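Local coordinates for tetracycline repressor protein class G (Acinetobacter baumannii, PDB 6RX9) that represses the tetracycline resistance gene by binding its operator DNA through an N-terminal helix-turn-helix, and loses operator affinity when tetracycline binds, at residues V20-L25 against A50-L55. Residues are numbered along the deposited sequence; the frame is centred on the assembly and turned at random.
Sequences VGMDSL and ALLDAL
Leu25 and Met22 pack against Leu51, Leu52 and Leu55 in the hydrophobic core of the TetR-family DNA-binding domain, where the loop between helices 6-20 and 27-34, just ahead of the helix-turn-helix, faces helix 48-59. One methyl of Leu25 does most of the work. Its CD2 meets Leu55 CD1 at 3.8 Å and Leu51 CD2 at 4.1 Å, both tip to tip, and lies more loosely, at 4.4 Å, from Leu52 CD2. The three helix leucines thus converge on a single branch end, two of them, Leu51 and Leu55, one turn apart on the same face of the helix. Leu52 uses its other methyl for the second point of contact: CD1 touches Met22 CE at 4.0 Å, the two side chains crossing at about a right angle.

Met22 reaches Leu52 because its chain is fully extended from chi1 (-178°) to the terminal methyl, which arrives although the CB starts off to one side. Leu51 and Leu55 direct their CB atoms at the loop, and their different first torsions go with Leu51 presenting CD2 and Leu55 presenting CD1 to the same Leu25 methyl.

Further out, Leu16 and Leu14 of helix 6-20 touch Leu25 and Leu55 respectively, while Arg98 and Ile99 of helix 96-102 pack on Met22, placing the contact where the DNA-binding domain adjoins the helices of the ligand-binding part. No hydrogen bond joins the two segments directly, yet the loop is tied to the start of helix 48-59: Lys48 NZ donates to both Met22 O and Leu25 O. Gly21, the first residue beyond helix 6-20, leaves helical geometry with a positive phi of 89°, and its O accepts a weak bond from Leu25 N at 3.2 Å.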
loop_
_atom_site.group_PDB
_atom_site.type_symbol
_atom_site.label_atom_id
_atom_site.label_comp_id
_atom_site.label_asym_id
_atom_site.label_seq_id
_atom_site.Cartn_x
_atom_site.Cartn_y
_atom_site.Cartn_z
ATOM N N VAL A 20 -14.514 5.280 16.596
ATOM C CA VAL A 20 -14.303 3.877 17.076
ATOM C C VAL A 20 -13.380 3.093 16.133
ATOM O O VAL A 20 -12.820 2.078 16.589
ATOM C CB VAL A 20 -15.642 3.140 17.286
ATOM C CG1 VAL A 20 -16.564 3.911 18.218
ATOM C CG2 VAL A 20 -16.345 2.823 15.974
ATOM N N GLY A 21 -13.229 3.520 14.877
ATOM C CA GLY A 21 -12.338 2.864 13.904
ATOM C C GLY A 21 -13.034 1.754 13.134
ATOM O O GLY A 21 -14.179 1.398 13.487
ATOM N N MET A 22 -12.335 1.221 12.130
ATOM C CA MET A 22 -12.825 0.249 11.114
ATOM C C MET A 22 -13.244 -1.069 11.781
ATOM O O MET A 22 -14.284 -1.634 11.385
ATOM C CB MET A 22 -11.698 -0.009 10.111
ATOM C CG MET A 22 -12.041 -0.937 8.974
ATOM S SD MET A 22 -10.548 -1.229 7.989
ATOM C CE MET A 22 -11.216 -2.228 6.660
ATOM N N ASP A 23 -12.459 -1.542 12.754
ATOM C CA ASP A 23 -12.634 -2.872 13.398
ATOM C C ASP A 23 -13.905 -2.876 14.260
ATOM O O ASP A 23 -14.621 -3.891 14.225
ATOM C CB ASP A 23 -11.384 -3.264 14.195
ATOM C CG ASP A 23 -10.156 -3.516 13.332
ATOM O OD1 ASP A 23 -10.321 -3.731 12.112
ATOM O OD2 ASP A 23 -9.036 -3.501 13.885
ATOM N N SER A 24 -14.179 -1.787 14.990
ATOM C CA SER A 24 -15.319 -1.657 15.938
ATOM C C SER A 24 -16.601 -1.215 15.219
ATOM O O SER A 24 -17.675 -1.306 15.840
ATOM C CB SER A 24 -14.986 -0.712 17.064
ATOM O OG SER A 24 -13.946 -1.239 17.871
ATOM N N LEU A 25 -16.501 -0.736 13.975
ATOM C CA LEU A 25 -17.667 -0.271 13.173
ATOM C C LEU A 25 -18.576 -1.468 12.864
ATOM O O LEU A 25 -18.062 -2.492 12.385
ATOM C CB LEU A 25 -17.151 0.394 11.891
ATOM C CG LEU A 25 -18.206 1.013 10.978
ATOM C CD1 LEU A 25 -19.034 2.055 11.716
ATOM C CD2 LEU A 25 -17.554 1.628 9.747
ATOM N N ALA A 50 -20.507 -3.986 2.388
ATOM C CA ALA A 50 -21.229 -3.015 1.533
ATOM C C ALA A 50 -21.005 -1.595 2.068
ATOM O O ALA A 50 -20.746 -0.693 1.250
ATOM C CB ALA A 50 -22.695 -3.368 1.468
ATOM N N LEU A 51 -21.076 -1.408 3.392
ATOM C CA LEU A 51 -20.844 -0.100 4.067
ATOM C C LEU A 51 -19.409 0.377 3.791
ATOM O O LEU A 51 -19.242 1.562 3.418
ATOM C CB LEU A 51 -21.099 -0.247 5.570
ATOM C CG LEU A 51 -20.815 0.996 6.413
ATOM C CD1 LEU A 51 -21.637 2.180 5.935
ATOM C CD2 LEU A 51 -21.074 0.724 7.887
ATOM N N LEU A 52 -18.417 -0.500 3.972
ATOM C CA LEU A 52 -16.979 -0.172 3.754
ATOM C C LEU A 52 -16.763 0.262 2.296
ATOM O O LEU A 52 -16.014 1.236 2.086
ATOM C CB LEU A 52 -16.100 -1.376 4.109
ATOM C CG LEU A 52 -16.004 -1.719 5.596
ATOM C CD1 LEU A 52 -15.034 -2.866 5.823
ATOM C CD2 LEU A 52 -15.598 -0.508 6.423
ATOM N N ASP A 53 -17.385 -0.430 1.335
ATOM C CA ASP A 53 -17.333 -0.086 -0.115
ATOM C C ASP A 53 -17.791 1.363 -0.321
ATOM O O ASP A 53 -17.106 2.102 -1.064
ATOM C CB ASP A 53 -18.185 -1.035 -0.963
ATOM C CG ASP A 53 -17.649 -2.454 -1.073
ATOM O OD1 ASP A 53 -16.476 -2.676 -0.713
ATOM O OD2 ASP A 53 -18.417 -3.332 -1.513
ATOM N N ALA A 54 -18.903 1.758 0.309
ATOM C CA ALA A 54 -19.503 3.110 0.196
ATOM C C ALA A 54 -18.596 4.152 0.864
ATOM O O ALA A 54 -18.458 5.257 0.302
ATOM C CB ALA A 54 -20.888 3.122 0.793
ATOM N N LEU A 55 -18.002 3.818 2.014
ATOM C CA LEU A 55 -17.062 4.709 2.748
ATOM C C LEU A 55 -15.827 4.968 1.875
ATOM O O LEU A 55 -15.412 6.140 1.786
ATOM C CB LEU A 55 -16.669 4.070 4.085
ATOM C CG LEU A 55 -17.755 4.074 5.161
ATOM C CD1 LEU A 55 -17.348 3.213 6.347
ATOM C CD2 LEU A 55 -18.072 5.490 5.618
#